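Putative acetyltransferase Sthe_0691 (PDB 3SHP) is probably an acetyltransferase of the GNAT type, expected to move an acetyl group from acetyl-CoA to an acceptor that has not been identified. Local coordinates at residues M4-L16 with L101-L113. Numbering follows the deposited sequence.
Sequences MQAVYLTGPTVYL and LRAEALELVVPWL
Glu104 meets the turn at Thr13 and Val14 because its CG stands opposite the backbone N (chi1 -178°) and the chain stays extended, carrying the carboxylate off the helix; Trp112, with CG likewise trans to N (chi1 168°), turns its indole toward Val7 and Leu9. Two amides grip one carboxylate oxygen. Thr13 N gives a 2.8 Å hydrogen bond to the syn lone pair of Glu104 OE2, whereas Val14 N, also 2.8 Å from Glu104 OE2, arrives from above the carboxylate plane, 43° out of it, in a nearly straight bond. This double hold fixes the carboxylate against the hairpin turn. Beside it, Leu101 CD2 packs tightly against Thr13 CG2 at 3.5 Å. Leu108 CD1 packs 4.0 Å from Val14 CG2, and Leu16 CD2 reaches Val109 CB at 3.9 Å. At the far end Val7 puts CG1 over one face of the indole and CG2 3.7 Å from Trp112 CZ2, Leu9 CD1 touches Trp112 CB at 3.8 Å, and the poorly ordered selenomethionine Met4 places SE 3.6 Å from Trp112 CH2, an oblique Met-aromatic contact. Helix 98-116 packs across the N-terminal hairpin of strands 9-10 and 14-18, which borders strand 58-66, consistent with the alpha/beta GNAT acetyltransferase fold.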
loop_
_atom_site.group_PDB
_atom_site.type_symbol
_atom_site.label_atom_id
_atom_site.label_comp_id
_atom_site.label_asym_id
_atom_site.label_seq_id
_atom_site.Cartn_x
_atom_site.Cartn_y
_atom_site.Cartn_z
HETATM N N MSE A 4 16.674 -13.115 32.691
HETATM C CA MSE A 4 15.212 -12.793 32.679
HETATM C C MSE A 4 14.252 -14.005 32.617
HETATM O O MSE A 4 13.028 -13.867 32.780
HETATM C CB MSE A 4 14.902 -11.802 31.572
HETATM C CG MSE A 4 14.893 -10.337 32.041
HETATM SE SE MSE A 4 13.198 -9.528 31.515
HETATM C CE MSE A 4 12.832 -10.672 29.959
ATOM N N GLN A 5 14.821 -15.187 32.396
ATOM C CA GLN A 5 14.123 -16.467 32.581
ATOM C C GLN A 5 13.589 -16.703 34.015
ATOM O O GLN A 5 12.695 -17.529 34.215
ATOM C CB GLN A 5 15.030 -17.640 32.136
ATOM C CG GLN A 5 16.306 -17.901 32.980
ATOM C CD GLN A 5 17.343 -16.770 32.915
ATOM O OE1 GLN A 5 17.680 -16.256 31.831
ATOM N NE2 GLN A 5 17.858 -16.380 34.089
ATOM N N ALA A 6 14.130 -15.987 35.006
ATOM C CA ALA A 6 13.702 -16.175 36.406
ATOM C C ALA A 6 12.541 -15.257 36.826
ATOM O O ALA A 6 11.964 -15.446 37.892
ATOM C CB ALA A 6 14.910 -16.054 37.396
ATOM N N VAL A 7 12.190 -14.294 35.979
ATOM C CA VAL A 7 11.185 -13.306 36.319
ATOM C C VAL A 7 9.826 -13.961 36.585
ATOM O O VAL A 7 9.315 -14.710 35.756
ATOM C CB VAL A 7 11.036 -12.260 35.216
ATOM C CG1 VAL A 7 10.021 -11.208 35.625
ATOM C CG2 VAL A 7 12.379 -11.605 34.930
ATOM N N TYR A 8 9.268 -13.691 37.759
ATOM C CA TYR A 8 7.914 -14.121 38.085
ATOM C C TYR A 8 7.284 -13.067 38.986
ATOM O O TYR A 8 7.625 -12.968 40.166
ATOM C CB TYR A 8 7.890 -15.505 38.752
ATOM C CG TYR A 8 6.478 -15.949 39.068
ATOM C CD1 TYR A 8 5.595 -16.343 38.042
ATOM C CD2 TYR A 8 6.000 -15.937 40.376
ATOM C CE1 TYR A 8 4.270 -16.717 38.326
ATOM C CE2 TYR A 8 4.685 -16.320 40.670
ATOM C CZ TYR A 8 3.825 -16.700 39.650
ATOM O OH TYR A 8 2.526 -17.077 39.963
ATOM N N LEU A 9 6.371 -12.290 38.416
ATOM C CA LEU A 9 5.813 -11.126 39.066
ATOM C C LEU A 9 4.320 -11.323 38.986
ATOM O O LEU A 9 3.720 -11.208 37.900
ATOM C CB LEU A 9 6.201 -9.838 38.326
ATOM C CG LEU A 9 7.670 -9.629 37.930
ATOM C CD1 LEU A 9 7.822 -8.338 37.182
ATOM C CD2 LEU A 9 8.614 -9.627 39.127
ATOM N N THR A 10 3.706 -11.631 40.121
ATOM C CA THR A 10 2.283 -11.947 40.092
ATOM C C THR A 10 1.451 -11.040 40.981
ATOM O O THR A 10 1.885 -10.634 42.065
ATOM C CB THR A 10 2.012 -13.409 40.446
ATOM O OG1 THR A 10 0.610 -13.651 40.315
ATOM C CG2 THR A 10 2.476 -13.733 41.854
ATOM N N GLY A 11 0.266 -10.706 40.484
ATOM C CA GLY A 11 -0.709 -9.958 41.267
ATOM C C GLY A 11 -1.961 -10.794 41.392
ATOM O O GLY A 11 -1.940 -11.975 41.060
ATOM N N PRO A 12 -3.074 -10.172 41.826
ATOM C CA PRO A 12 -4.367 -10.861 42.024
ATOM C C PRO A 12 -4.981 -11.414 40.726
ATOM O O PRO A 12 -5.718 -12.412 40.768
ATOM C CB PRO A 12 -5.271 -9.753 42.607
ATOM C CG PRO A 12 -4.308 -8.777 43.231
ATOM C CD PRO A 12 -3.142 -8.767 42.242
ATOM N N THR A 13 -4.652 -10.804 39.587
ATOM C CA THR A 13 -5.310 -11.137 38.327
ATOM C C THR A 13 -4.363 -11.646 37.260
ATOM O O THR A 13 -4.707 -12.582 36.533
ATOM C CB THR A 13 -6.042 -9.913 37.759
ATOM O OG1 THR A 13 -6.836 -9.347 38.798
ATOM C CG2 THR A 13 -6.965 -10.333 36.664
ATOM N N VAL A 14 -3.199 -11.004 37.132
ATOM C CA VAL A 14 -2.237 -11.369 36.108
ATOM C C VAL A 14 -0.848 -11.663 36.676
ATOM O O VAL A 14 -0.522 -11.249 37.781
ATOM C CB VAL A 14 -2.085 -10.249 35.039
ATOM C CG1 VAL A 14 -3.472 -9.875 34.422
ATOM C CG2 VAL A 14 -1.380 -9.040 35.639
ATOM N N TYR A 15 -0.034 -12.359 35.895
ATOM C CA TYR A 15 1.369 -12.444 36.211
ATOM C C TYR A 15 2.191 -12.191 34.983
ATOM O O TYR A 15 1.690 -12.318 33.865
ATOM C CB TYR A 15 1.742 -13.765 36.873
ATOM C CG TYR A 15 1.607 -15.012 36.047
ATOM C CD1 TYR A 15 2.704 -15.559 35.366
ATOM C CD2 TYR A 15 0.401 -15.696 36.006
ATOM C CE1 TYR A 15 2.583 -16.729 34.630
ATOM C CE2 TYR A 15 0.272 -16.860 35.287
ATOM C CZ TYR A 15 1.365 -17.373 34.598
ATOM O OH TYR A 15 1.185 -18.554 33.886
ATOM N N LEU A 16 3.433 -11.783 35.219
ATOM C CA LEU A 16 4.386 -11.472 34.180
ATOM C C LEU A 16 5.488 -12.499 34.218
ATOM O O LEU A 16 5.968 -12.888 35.295
ATOM C CB LEU A 16 4.971 -10.062 34.376
ATOM C CG LEU A 16 4.146 -8.859 33.872
ATOM C CD1 LEU A 16 2.677 -8.956 34.182
ATOM C CD2 LEU A 16 4.681 -7.590 34.490
ATOM N N LEU A 101 -6.120 -4.565 33.522
ATOM C CA LEU A 101 -5.063 -5.559 33.461
ATOM C C LEU A 101 -3.712 -4.910 33.135
ATOM O O LEU A 101 -2.699 -5.284 33.724
ATOM C CB LEU A 101 -5.409 -6.656 32.438
ATOM C CG LEU A 101 -6.717 -7.432 32.699
ATOM C CD1 LEU A 101 -6.936 -8.495 31.661
ATOM C CD2 LEU A 101 -6.693 -8.091 34.015
ATOM N N ARG A 102 -3.688 -3.956 32.206
ATOM C CA ARG A 102 -2.495 -3.117 31.983
ATOM C C ARG A 102 -2.008 -2.413 33.251
ATOM O O ARG A 102 -0.822 -2.403 33.540
ATOM C CB ARG A 102 -2.744 -2.052 30.903
ATOM C CG ARG A 102 -1.424 -1.412 30.366
ATOM C CD ARG A 102 -1.682 -0.367 29.277
ATOM N NE ARG A 102 -2.983 0.236 29.495
ATOM C CZ ARG A 102 -3.982 0.208 28.614
ATOM N NH1 ARG A 102 -3.811 -0.325 27.408
ATOM N NH2 ARG A 102 -5.146 0.745 28.943
ATOM N N ALA A 103 -2.934 -1.830 33.998
ATOM C CA ALA A 103 -2.597 -1.115 35.213
ATOM C C ALA A 103 -1.955 -2.055 36.249
ATOM O O ALA A 103 -0.961 -1.711 36.865
ATOM C CB ALA A 103 -3.835 -0.454 35.797
ATOM N N GLU A 104 -2.524 -3.244 36.414
ATOM C CA GLU A 104 -1.967 -4.239 37.331
ATOM C C GLU A 104 -0.561 -4.628 36.871
ATOM O O GLU A 104 0.345 -4.711 37.677
ATOM C CB GLU A 104 -2.872 -5.472 37.463
ATOM C CG GLU A 104 -2.315 -6.481 38.463
ATOM C CD GLU A 104 -3.306 -7.576 38.844
ATOM O OE1 GLU A 104 -4.481 -7.258 39.138
ATOM O OE2 GLU A 104 -2.912 -8.759 38.859
ATOM N N ALA A 105 -0.390 -4.834 35.569
ATOM C CA ALA A 105 0.909 -5.196 35.014
ATOM C C ALA A 105 1.952 -4.110 35.321
ATOM O O ALA A 105 3.104 -4.416 35.616
ATOM C CB ALA A 105 0.807 -5.412 33.523
ATOM N N LEU A 106 1.549 -2.848 35.238
ATOM C CA LEU A 106 2.462 -1.748 35.540
ATOM C C LEU A 106 2.821 -1.748 37.030
ATOM O O LEU A 106 3.989 -1.522 37.390
ATOM C CB LEU A 106 1.867 -0.405 35.125
ATOM C CG LEU A 106 2.751 0.843 35.365
ATOM C CD1 LEU A 106 4.139 0.658 34.760
ATOM C CD2 LEU A 106 2.113 2.056 34.729
ATOM N N GLU A 107 1.831 -2.005 37.890
ATOM C CA GLU A 107 2.087 -2.138 39.333
ATOM C C GLU A 107 3.132 -3.200 39.628
ATOM O O GLU A 107 3.938 -3.038 40.538
ATOM C CB GLU A 107 0.809 -2.493 40.104
ATOM C CG GLU A 107 -0.199 -1.369 40.168
ATOM C CD GLU A 107 -1.491 -1.747 40.893
ATOM O OE1 GLU A 107 -1.839 -2.953 40.989
ATOM O OE2 GLU A 107 -2.171 -0.809 41.361
ATOM N N LEU A 108 3.088 -4.291 38.875
ATOM C CA LEU A 108 3.989 -5.418 39.076
ATOM C C LEU A 108 5.385 -5.140 38.578
ATOM O O LEU A 108 6.342 -5.452 39.268
ATOM C CB LEU A 108 3.454 -6.692 38.398
ATOM C CG LEU A 108 2.038 -7.099 38.861
ATOM C CD1 LEU A 108 1.605 -8.356 38.161
ATOM C CD2 LEU A 108 1.955 -7.263 40.384
ATOM N N VAL A 109 5.499 -4.568 37.384
ATOM C CA VAL A 109 6.796 -4.459 36.717
ATOM C C VAL A 109 7.675 -3.334 37.299
ATOM O O VAL A 109 8.885 -3.482 37.348
ATOM C CB VAL A 109 6.647 -4.327 35.162
ATOM C CG1 VAL A 109 6.249 -2.930 34.767
ATOM C CG2 VAL A 109 7.948 -4.700 34.457
ATOM N N VAL A 110 7.076 -2.238 37.765
ATOM C CA VAL A 110 7.870 -1.098 38.272
ATOM C C VAL A 110 8.741 -1.422 39.499
ATOM O O VAL A 110 9.958 -1.165 39.487
ATOM C CB VAL A 110 7.009 0.193 38.478
ATOM C CG1 VAL A 110 7.839 1.319 39.177
ATOM C CG2 VAL A 110 6.508 0.696 37.149
ATOM N N PRO A 111 8.155 -2.024 40.551
ATOM C CA PRO A 111 9.028 -2.292 41.696
ATOM C C PRO A 111 10.173 -3.247 41.337
ATOM O O PRO A 111 11.288 -3.097 41.879
ATOM C CB PRO A 111 8.096 -2.957 42.722
ATOM C CG PRO A 111 6.703 -2.626 42.267
ATOM C CD PRO A 111 6.790 -2.536 40.766
ATOM N N TRP A 112 9.899 -4.216 40.456
ATOM C CA TRP A 112 10.930 -5.121 39.939
ATOM C C TRP A 112 12.043 -4.325 39.222
ATOM O O TRP A 112 13.236 -4.592 39.424
ATOM C CB TRP A 112 10.333 -6.199 39.019
ATOM C CG TRP A 112 11.369 -6.963 38.248
ATOM C CD1 TRP A 112 12.277 -7.850 38.754
ATOM C CD2 TRP A 112 11.622 -6.903 36.832
ATOM N NE1 TRP A 112 13.080 -8.338 37.751
ATOM C CE2 TRP A 112 12.701 -7.776 36.561
ATOM C CE3 TRP A 112 11.042 -6.198 35.767
ATOM C CZ2 TRP A 112 13.215 -7.968 35.264
ATOM C CZ3 TRP A 112 11.561 -6.384 34.477
ATOM C CH2 TRP A 112 12.650 -7.251 34.248
ATOM N N LEU A 113 11.644 -3.354 38.407
ATOM C CA LEU A 113 12.588 -2.513 37.673
ATOM C C LEU A 113 13.480 -1.678 38.607
ATOM O O LEU A 113 14.693 -1.583 38.386
ATOM C CB LEU A 113 11.861 -1.611 36.652
ATOM C CG LEU A 113 11.449 -2.222 35.299
ATOM C CD1 LEU A 113 10.801 -1.171 34.387
ATOM C CD2 LEU A 113 12.606 -2.892 34.552
#